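Long-range contacts in taurocyamine kinase (Schistosoma mansoni, PDB 4WOD), which reversibly transfers the phosphoryl group of ATP to the guanidino group of taurocyamine, a magnesium-dependent phosphagen kinase reaction: residues F462-L473 against G597-E608; E659-Q667 against E701-M709. The protein carries 4 engineered substitutions. One frame throughout, in Å; residues are numbered along the deposited sequence.

Contact 1. Residues F462-L473 against G597-E608; sequences FGDLSKLPFGDL and GNLAAVYKRLIE
The first helix turns of the catalytic domain's helix 599-614 are covered here by the irregular linker that leads into strand 480-489, with F470 and Y603 at the middle. F470 turns its edge to the face of Y603 in a T-shaped pair, centroids 5.4 Å apart and planes at 83°. Its own face receives L599 CD2 in a CH-pi contact, 4.1 Å from the ring centroid. The Y603 ring, set by a chi1 of -177° that turns CG away from the backbone N, brings its OH to F462 O, donating at 2.7 Å in the carbonyl plane and on a lone pair. I607 CG1 lies over the other face of this tyrosine, while L465 CD2 and L468 CD2 both approach its CE2. The linker packs on one side of a helix whose L606 packs on V485 and I590 of strands 480-489 and 588-595 of the antiparallel sheet. At the helix start, G471 O accepts from A600 N (3.2 Å), and N598, the N-cap, takes a weak bond from A601 N through OD1. Just before it, L473 N donates to G597 O at 3.0 Å. Beyond Y603, F462 CD1 packs on I607 CD1 at 3.6 Å.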
loop_
_atom_site.group_PDB
_atom_site.type_symbol
_atom_site.label_atom_id
_atom_site.label_comp_id
_atom_site.label_asym_id
_atom_site.label_seq_id
_atom_site.Cartn_x
_atom_site.Cartn_y
_atom_site.Cartn_z
ATOM N N PHE A 462 9.236 36.480 -18.220
ATOM C CA PHE A 462 8.319 35.768 -19.111
ATOM C C PHE A 462 8.461 36.244 -20.556
ATOM O O PHE A 462 8.204 35.489 -21.496
ATOM C CB PHE A 462 6.873 35.961 -18.647
ATOM C CG PHE A 462 6.590 35.425 -17.264
ATOM C CD1 PHE A 462 7.015 34.159 -16.892
ATOM C CD2 PHE A 462 5.878 36.183 -16.351
ATOM C CE1 PHE A 462 6.744 33.661 -15.619
ATOM C CE2 PHE A 462 5.589 35.688 -15.075
ATOM C CZ PHE A 462 6.025 34.433 -14.710
ATOM N N GLY A 463 8.850 37.507 -20.721
ATOM C CA GLY A 463 9.047 38.084 -22.042
ATOM C C GLY A 463 7.843 38.890 -22.491
ATOM O O GLY A 463 6.834 38.959 -21.795
ATOM N N ASP A 464 7.958 39.505 -23.663
ATOM C CA ASP A 464 6.854 40.231 -24.286
ATOM C C ASP A 464 5.937 39.234 -24.974
ATOM O O ASP A 464 6.290 38.671 -26.011
ATOM C CB ASP A 464 7.389 41.262 -25.295
ATOM C CG ASP A 464 6.297 42.147 -25.882
ATOM O OD1 ASP A 464 5.139 41.700 -26.031
ATOM O OD2 ASP A 464 6.612 43.308 -26.208
ATOM N N LEU A 465 4.748 39.037 -24.412
ATOM C CA LEU A 465 3.875 37.963 -24.864
ATOM C C LEU A 465 3.287 38.225 -26.249
ATOM O O LEU A 465 2.626 37.358 -26.814
ATOM C CB LEU A 465 2.747 37.732 -23.861
ATOM C CG LEU A 465 3.124 37.245 -22.461
ATOM C CD1 LEU A 465 1.879 36.802 -21.785
ATOM C CD2 LEU A 465 4.139 36.108 -22.515
ATOM N N SER A 466 3.528 39.415 -26.796
ATOM C CA SER A 466 3.079 39.723 -28.154
ATOM C C SER A 466 4.223 39.628 -29.164
ATOM O O SER A 466 3.996 39.609 -30.377
ATOM C CB SER A 466 2.449 41.115 -28.208
ATOM O OG SER A 466 3.410 42.114 -27.927
ATOM N N LYS A 467 5.453 39.573 -28.668
ATOM C CA LYS A 467 6.605 39.457 -29.550
ATOM C C LYS A 467 7.549 38.381 -29.020
ATOM O O LYS A 467 8.675 38.661 -28.608
ATOM C CB LYS A 467 7.321 40.806 -29.689
ATOM C CG LYS A 467 7.954 41.031 -31.067
ATOM C CD LYS A 467 8.532 42.437 -31.229
ATOM C CE LYS A 467 9.366 42.541 -32.513
ATOM N NZ LYS A 467 9.805 43.940 -32.838
ATOM N N LEU A 468 7.071 37.143 -29.028
ATOM C CA LEU A 468 7.841 36.008 -28.533
ATOM C C LEU A 468 8.840 35.499 -29.581
ATOM O O LEU A 468 8.620 35.654 -30.779
ATOM C CB LEU A 468 6.892 34.886 -28.109
ATOM C CG LEU A 468 5.986 35.164 -26.903
ATOM C CD1 LEU A 468 4.830 34.195 -26.894
ATOM C CD2 LEU A 468 6.783 35.083 -25.592
ATOM N N PRO A 469 9.946 34.887 -29.139
ATOM C CA PRO A 469 10.922 34.400 -30.121
ATOM C C PRO A 469 10.629 32.974 -30.579
ATOM O O PRO A 469 11.556 32.218 -30.873
ATOM C CB PRO A 469 12.238 34.458 -29.351
ATOM C CG PRO A 469 11.825 34.132 -27.947
ATOM C CD PRO A 469 10.451 34.757 -27.760
ATOM N N PHE A 470 9.353 32.608 -30.613
ATOM C CA PHE A 470 8.939 31.319 -31.150
ATOM C C PHE A 470 7.477 31.447 -31.545
ATOM O O PHE A 470 6.779 32.335 -31.064
ATOM C CB PHE A 470 9.154 30.184 -30.138
ATOM C CG PHE A 470 8.722 30.524 -28.726
ATOM C CD1 PHE A 470 9.660 30.857 -27.763
ATOM C CD2 PHE A 470 7.386 30.504 -28.368
ATOM C CE1 PHE A 470 9.277 31.180 -26.466
ATOM C CE2 PHE A 470 6.992 30.817 -27.064
ATOM C CZ PHE A 470 7.942 31.155 -26.115
ATOM N N GLY A 471 7.015 30.580 -32.431
ATOM C CA GLY A 471 5.650 30.656 -32.899
ATOM C C GLY A 471 5.050 29.271 -33.006
ATOM O O GLY A 471 4.848 28.586 -32.000
ATOM N N ASP A 472 4.753 28.862 -34.234
ATOM C CA ASP A 472 4.243 27.530 -34.504
ATOM C C ASP A 472 5.362 26.654 -35.058
ATOM O O ASP A 472 5.802 26.817 -36.200
ATOM C CB ASP A 472 3.073 27.592 -35.482
ATOM C CG ASP A 472 2.340 26.270 -35.606
ATOM O OD1 ASP A 472 2.979 25.205 -35.435
ATOM O OD2 ASP A 472 1.115 26.299 -35.873
ATOM N N LEU A 473 5.802 25.704 -34.247
ATOM C CA LEU A 473 6.931 24.862 -34.601
ATOM C C LEU A 473 6.601 23.830 -35.688
ATOM O O LEU A 473 7.482 23.090 -36.134
ATOM C CB LEU A 473 7.445 24.140 -33.357
ATOM C CG LEU A 473 7.640 24.946 -32.073
ATOM C CD1 LEU A 473 8.193 24.057 -30.956
ATOM C CD2 LEU A 473 8.524 26.148 -32.284
ATOM N N GLY A 597 1.344 22.445 -32.875
ATOM C CA GLY A 597 2.663 22.851 -32.428
ATOM C C GLY A 597 2.823 24.329 -32.132
ATOM O O GLY A 597 3.942 24.840 -32.109
ATOM N N ASN A 598 1.712 25.016 -31.887
ATOM C CA ASN A 598 1.757 26.450 -31.638
ATOM C C ASN A 598 2.154 26.779 -30.195
ATOM O O ASN A 598 1.302 27.058 -29.344
ATOM C CB ASN A 598 0.417 27.095 -31.957
ATOM C CG ASN A 598 0.517 28.593 -32.039
ATOM O OD1 ASN A 598 1.541 29.180 -31.668
ATOM N ND2 ASN A 598 -0.540 29.229 -32.516
ATOM N N LEU A 599 3.462 26.761 -29.959
ATOM C CA LEU A 599 4.052 26.991 -28.649
ATOM C C LEU A 599 3.803 28.405 -28.149
ATOM O O LEU A 599 3.629 28.625 -26.950
ATOM C CB LEU A 599 5.555 26.710 -28.706
ATOM C CG LEU A 599 6.415 27.068 -27.492
ATOM C CD1 LEU A 599 5.921 26.324 -26.266
ATOM C CD2 LEU A 599 7.891 26.740 -27.783
ATOM N N ALA A 600 3.783 29.368 -29.066
ATOM C CA ALA A 600 3.597 30.751 -28.671
ATOM C C ALA A 600 2.231 30.916 -28.020
ATOM O O ALA A 600 2.110 31.639 -27.046
ATOM C CB ALA A 600 3.745 31.681 -29.866
ATOM N N ALA A 601 1.209 30.237 -28.554
ATOM C CA ALA A 601 -0.145 30.347 -28.016
ATOM C C ALA A 601 -0.316 29.575 -26.696
ATOM O O ALA A 601 -1.056 30.008 -25.815
ATOM C CB ALA A 601 -1.170 29.863 -29.044
ATOM N N VAL A 602 0.357 28.432 -26.566
ATOM C CA VAL A 602 0.312 27.676 -25.316
ATOM C C VAL A 602 1.007 28.480 -24.212
ATOM O O VAL A 602 0.513 28.607 -23.082
ATOM C CB VAL A 602 0.994 26.298 -25.467
ATOM C CG1 VAL A 602 0.893 25.500 -24.159
ATOM C CG2 VAL A 602 0.364 25.528 -26.606
ATOM N N TYR A 603 2.162 29.019 -24.563
ATOM C CA TYR A 603 2.990 29.785 -23.626
ATOM C C TYR A 603 2.264 31.039 -23.155
ATOM O O TYR A 603 2.217 31.323 -21.965
ATOM C CB TYR A 603 4.313 30.150 -24.293
ATOM C CG TYR A 603 5.279 30.884 -23.404
ATOM C CD1 TYR A 603 6.148 30.182 -22.585
ATOM C CD2 TYR A 603 5.320 32.274 -23.380
ATOM C CE1 TYR A 603 7.045 30.837 -21.742
ATOM C CE2 TYR A 603 6.234 32.953 -22.541
ATOM C CZ TYR A 603 7.091 32.217 -21.723
ATOM O OH TYR A 603 7.999 32.840 -20.882
ATOM N N LYS A 604 1.695 31.777 -24.104
ATOM C CA LYS A 604 0.944 32.979 -23.793
ATOM C C LYS A 604 -0.195 32.673 -22.804
ATOM O O LYS A 604 -0.318 33.342 -21.784
ATOM C CB LYS A 604 0.390 33.605 -25.077
ATOM C CG LYS A 604 -0.272 34.979 -24.874
ATOM C CD LYS A 604 -0.499 35.699 -26.205
ATOM C CE LYS A 604 -1.268 37.004 -26.015
ATOM N NZ LYS A 604 -2.636 36.723 -25.513
ATOM N N ARG A 605 -0.999 31.648 -23.098
ATOM C CA ARG A 605 -2.104 31.252 -22.225
ATOM C C ARG A 605 -1.587 30.865 -20.837
ATOM O O ARG A 605 -2.132 31.297 -19.825
ATOM C CB ARG A 605 -2.895 30.084 -22.840
ATOM C CG ARG A 605 -4.126 29.691 -22.061
ATOM C CD ARG A 605 -5.018 28.748 -22.873
ATOM N NE ARG A 605 -4.261 27.622 -23.397
ATOM C CZ ARG A 605 -3.991 27.418 -24.681
ATOM N NH1 ARG A 605 -4.453 28.249 -25.604
ATOM N NH2 ARG A 605 -3.272 26.364 -25.040
ATOM N N LEU A 606 -0.526 30.059 -20.794
ATOM C CA LEU A 606 0.096 29.748 -19.509
ATOM C C LEU A 606 0.482 31.007 -18.721
ATOM O O LEU A 606 0.092 31.134 -17.560
ATOM C CB LEU A 606 1.339 28.876 -19.683
ATOM C CG LEU A 606 1.954 28.542 -18.312
ATOM C CD1 LEU A 606 0.914 27.866 -17.373
ATOM C CD2 LEU A 606 3.180 27.666 -18.458
ATOM N N ILE A 607 1.248 31.922 -19.321
ATOM C CA ILE A 607 1.752 33.085 -18.568
ATOM C C ILE A 607 0.599 33.932 -18.011
ATOM O O ILE A 607 0.613 34.380 -16.853
ATOM C CB ILE A 607 2.700 33.983 -19.428
ATOM C CG1 ILE A 607 3.884 33.172 -19.967
ATOM C CG2 ILE A 607 3.188 35.190 -18.619
ATOM C CD1 ILE A 607 4.600 32.346 -18.927
ATOM N N GLU A 608 -0.425 34.116 -18.829
ATOM C CA GLU A 608 -1.555 34.922 -18.432
ATOM C C GLU A 608 -2.313 34.250 -17.290
ATOM O O GLU A 608 -2.825 34.929 -16.404
ATOM C CB GLU A 608 -2.474 35.169 -19.624
ATOM C CG GLU A 608 -1.866 36.127 -20.640
ATOM C CD GLU A 608 -2.665 36.186 -21.924
ATOM O OE1 GLU A 608 -3.685 35.459 -22.029
ATOM O OE2 GLU A 608 -2.257 36.948 -22.828
HETATM O O HOH W 1 0.723 23.612 -35.412
#

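Contact 2. Residues E659-Q667 against E701-M709; sequences EICAKYMLQ and EMAEGVAKM
I660 meets M709 where helix 658-663 lies beside the C-terminal helix 695-715, its CD1 resting 4.1 Å from M709 CG. The pairing shows how a short helix that ends in a Schellman motif turns the chain into strand 666-669 within a few residues, and I660, C661, Y664, M665 and L666 meet helix 695-715. One residue on, C661 SG touches M709 CE, and C661 O accepts from L666 N, the 6-to-1 bond of the motif. The extended chain of M709 (chi3 -176°) carries CE to both C661 SG and L666 CD1. Y664 is the first residue to leave helical geometry. Its ring lies against the neighbouring helix at G705, with CD1 3.8 Å from G705 CA, and K708 crosses the ring at about a right angle, with CB over one face and CG 3.2 Å from the phenolic OH. Y664 O is joined to E701 O by a water that donates to both carbonyls. M665, at positive phi (56°), is the C-prime residue. Its side chain crosses that of E701 obliquely, CE lying 3.6 Å from E701 OE1, while a second water donates to M665 O and to E701 OE1. E701 OE2 is in a salt bridge with R689, whose side chain also touches M665. L666 opens strand 666-669, the outermost strand of the eight-stranded sheet at this end, and points toward helix 695-715; I685 also touches it. CD2 lies on M702 CA, and CD1 sits 3.6 Å from G705 CA. The same methyl meets M709 tip to tip, CD1 to CE, at 3.6 Å.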
loop_
_atom_site.group_PDB
_atom_site.type_symbol
_atom_site.label_atom_id
_atom_site.label_comp_id
_atom_site.label_asym_id
_atom_site.label_seq_id
_atom_site.Cartn_x
_atom_site.Cartn_y
_atom_site.Cartn_z
ATOM N N GLU A 659 21.984 12.484 -28.825
ATOM C CA GLU A 659 23.062 13.462 -28.851
ATOM C C GLU A 659 22.513 14.866 -29.087
ATOM O O GLU A 659 23.055 15.835 -28.550
ATOM C CB GLU A 659 24.100 13.102 -29.918
ATOM C CG GLU A 659 24.914 14.285 -30.436
ATOM C CD GLU A 659 26.399 13.988 -30.531
ATOM O OE1 GLU A 659 26.777 13.050 -31.264
ATOM O OE2 GLU A 659 27.189 14.697 -29.868
ATOM N N ILE A 660 21.451 14.990 -29.886
ATOM C CA ILE A 660 20.775 16.282 -29.988
ATOM C C ILE A 660 20.257 16.650 -28.614
ATOM O O ILE A 660 20.496 17.753 -28.125
ATOM C CB ILE A 660 19.572 16.304 -30.957
ATOM C CG1 ILE A 660 19.832 15.519 -32.228
ATOM C CG2 ILE A 660 19.203 17.728 -31.316
ATOM C CD1 ILE A 660 18.556 14.972 -32.834
ATOM N N CYS A 661 19.542 15.704 -28.007
ATOM C CA CYS A 661 18.947 15.891 -26.692
ATOM C C CYS A 661 19.997 16.360 -25.703
ATOM O O CYS A 661 19.739 17.243 -24.890
ATOM C CB CYS A 661 18.301 14.595 -26.199
ATOM S SG CYS A 661 16.748 14.186 -27.018
ATOM N N ALA A 662 21.188 15.775 -25.801
ATOM C CA ALA A 662 22.306 16.149 -24.945
ATOM C C ALA A 662 22.759 17.583 -25.195
ATOM O O ALA A 662 22.819 18.392 -24.268
ATOM C CB ALA A 662 23.466 15.189 -25.149
ATOM N N LYS A 663 23.073 17.901 -26.447
ATOM C CA LYS A 663 23.677 19.194 -26.762
ATOM C C LYS A 663 22.651 20.318 -26.816
ATOM O O LYS A 663 23.003 21.493 -26.677
ATOM C CB LYS A 663 24.454 19.112 -28.082
ATOM C CG LYS A 663 25.545 18.044 -28.080
ATOM C CD LYS A 663 26.011 17.702 -29.484
ATOM C CE LYS A 663 26.653 18.903 -30.167
ATOM N NZ LYS A 663 27.016 18.615 -31.582
ATOM N N TYR A 664 21.385 19.964 -27.000
ATOM C CA TYR A 664 20.321 20.959 -26.948
ATOM C C TYR A 664 19.572 20.895 -25.610
ATOM O O TYR A 664 18.558 21.567 -25.421
ATOM C CB TYR A 664 19.367 20.777 -28.131
ATOM C CG TYR A 664 19.945 21.288 -29.435
ATOM C CD1 TYR A 664 19.620 22.553 -29.911
ATOM C CD2 TYR A 664 20.830 20.514 -30.180
ATOM C CE1 TYR A 664 20.147 23.027 -31.098
ATOM C CE2 TYR A 664 21.364 20.980 -31.371
ATOM C CZ TYR A 664 21.021 22.238 -31.822
ATOM O OH TYR A 664 21.550 22.713 -33.001
ATOM N N MET A 665 20.101 20.086 -24.691
ATOM C CA MET A 665 19.627 20.012 -23.309
ATOM C C MET A 665 18.130 19.702 -23.251
ATOM O O MET A 665 17.339 20.392 -22.594
ATOM C CB MET A 665 19.971 21.307 -22.570
ATOM C CG MET A 665 21.486 21.487 -22.398
ATOM S SD MET A 665 22.027 23.076 -21.718
ATOM C CE MET A 665 21.666 24.188 -23.083
ATOM N N LEU A 666 17.766 18.646 -23.973
ATOM C CA LEU A 666 16.404 18.158 -24.045
ATOM C C LEU A 666 16.318 16.782 -23.422
ATOM O O LEU A 666 17.314 16.060 -23.352
ATOM C CB LEU A 666 15.922 18.084 -25.489
ATOM C CG LEU A 666 15.847 19.374 -26.291
ATOM C CD1 LEU A 666 15.578 19.037 -27.751
ATOM C CD2 LEU A 666 14.742 20.249 -25.724
ATOM N N GLN A 667 15.121 16.426 -22.972
ATOM C CA GLN A 667 14.863 15.087 -22.477
ATOM C C GLN A 667 13.868 14.436 -23.415
ATOM O O GLN A 667 12.965 15.110 -23.918
ATOM C CB GLN A 667 14.326 15.123 -21.047
ATOM C CG GLN A 667 13.679 13.816 -20.612
ATOM C CD GLN A 667 12.686 13.997 -19.480
ATOM O OE1 GLN A 667 13.070 14.088 -18.310
ATOM N NE2 GLN A 667 11.397 14.051 -19.821
ATOM N N GLU A 701 14.683 27.219 -25.606
ATOM C CA GLU A 701 15.561 26.066 -25.718
ATOM C C GLU A 701 14.790 24.869 -26.268
ATOM O O GLU A 701 15.273 24.196 -27.186
ATOM C CB GLU A 701 16.214 25.719 -24.374
ATOM C CG GLU A 701 17.373 26.642 -24.039
ATOM C CD GLU A 701 18.244 26.132 -22.911
ATOM O OE1 GLU A 701 18.197 24.919 -22.600
ATOM O OE2 GLU A 701 18.988 26.955 -22.339
ATOM N N MET A 702 13.595 24.612 -25.734
ATOM C CA MET A 702 12.794 23.500 -26.237
ATOM C C MET A 702 12.513 23.709 -27.718
ATOM O O MET A 702 12.779 22.825 -28.528
ATOM C CB MET A 702 11.487 23.335 -25.458
ATOM C CG MET A 702 10.690 22.110 -25.882
ATOM S SD MET A 702 9.563 22.470 -27.257
ATOM C CE MET A 702 8.172 23.197 -26.409
ATOM N N ALA A 703 11.996 24.886 -28.065
ATOM C CA ALA A 703 11.664 25.212 -29.452
ATOM C C ALA A 703 12.866 25.036 -30.405
ATOM O O ALA A 703 12.758 24.361 -31.429
ATOM C CB ALA A 703 11.121 26.635 -29.540
ATOM N N GLU A 704 14.004 25.628 -30.059
ATOM C CA GLU A 704 15.207 25.499 -30.874
ATOM C C GLU A 704 15.617 24.035 -31.023
ATOM O O GLU A 704 15.989 23.601 -32.114
ATOM C CB GLU A 704 16.362 26.306 -30.277
ATOM C CG GLU A 704 16.247 27.798 -30.489
ATOM C CD GLU A 704 17.503 28.538 -30.086
ATOM O OE1 GLU A 704 17.500 29.178 -29.014
ATOM O OE2 GLU A 704 18.498 28.474 -30.841
ATOM N N GLY A 705 15.539 23.282 -29.930
ATOM C CA GLY A 705 15.860 21.867 -29.948
ATOM C C GLY A 705 14.905 21.041 -30.794
ATOM O O GLY A 705 15.316 20.099 -31.472
ATOM N N VAL A 706 13.624 21.388 -30.751
ATOM C CA VAL A 706 12.612 20.648 -31.488
ATOM C C VAL A 706 12.683 21.025 -32.963
ATOM O O VAL A 706 12.525 20.169 -33.833
ATOM C CB VAL A 706 11.194 20.903 -30.912
ATOM C CG1 VAL A 706 10.103 20.400 -31.859
ATOM C CG2 VAL A 706 11.062 20.251 -29.529
ATOM N N ALA A 707 12.948 22.299 -33.238
ATOM C CA ALA A 707 13.124 22.774 -34.615
ATOM C C ALA A 707 14.297 22.079 -35.298
ATOM O O ALA A 707 14.235 21.744 -36.481
ATOM C CB ALA A 707 13.321 24.279 -34.637
ATOM N N LYS A 708 15.370 21.875 -34.541
ATOM C CA LYS A 708 16.503 21.100 -35.020
ATOM C C LYS A 708 16.106 19.680 -35.360
ATOM O O LYS A 708 16.379 19.205 -36.455
ATOM C CB LYS A 708 17.628 21.080 -33.987
ATOM C CG LYS A 708 18.891 21.753 -34.502
ATOM C CD LYS A 708 19.840 20.731 -35.135
ATOM C CE LYS A 708 20.085 21.073 -36.612
ATOM N NZ LYS A 708 20.615 22.467 -36.742
ATOM N N MET A 709 15.489 19.000 -34.399
ATOM C CA MET A 709 15.006 17.635 -34.595
ATOM C C MET A 709 14.154 17.483 -35.850
ATOM O O MET A 709 14.354 16.558 -36.635
ATOM C CB MET A 709 14.196 17.179 -33.383
ATOM C CG MET A 709 15.032 16.859 -32.173
ATOM S SD MET A 709 14.073 16.048 -30.885
ATOM C CE MET A 709 15.311 15.937 -29.607
HETATM O O HOH W 2 18.278 23.862 -27.080
HETATM O O HOH W 3 16.834 22.606 -21.663
#

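The two contacts follow one another along the chain, 462-473 with 597-608 closing before 659-667 with 701-709 begins, and their centres lie about 18 Å apart. Both lie on the same eight-stranded antiparallel sheet, the one that contains strands 480-489 and 666-669: contact 1 brings in helix 599-614, contact 2 helix 695-715. These helices meet directly, L599 CD2 lying 3.7 Å from A703 CB and 3.8 Å from M702 CE. Side chains link the contacts in turn: F470 and L473 meet A703 and L599, L599 meets M702, and M702 meets L666 of strand 666-669. Beneath the helices lie strands 480-489 and 639-646, which carry predicted ATP-binding residues such as T483 and V643.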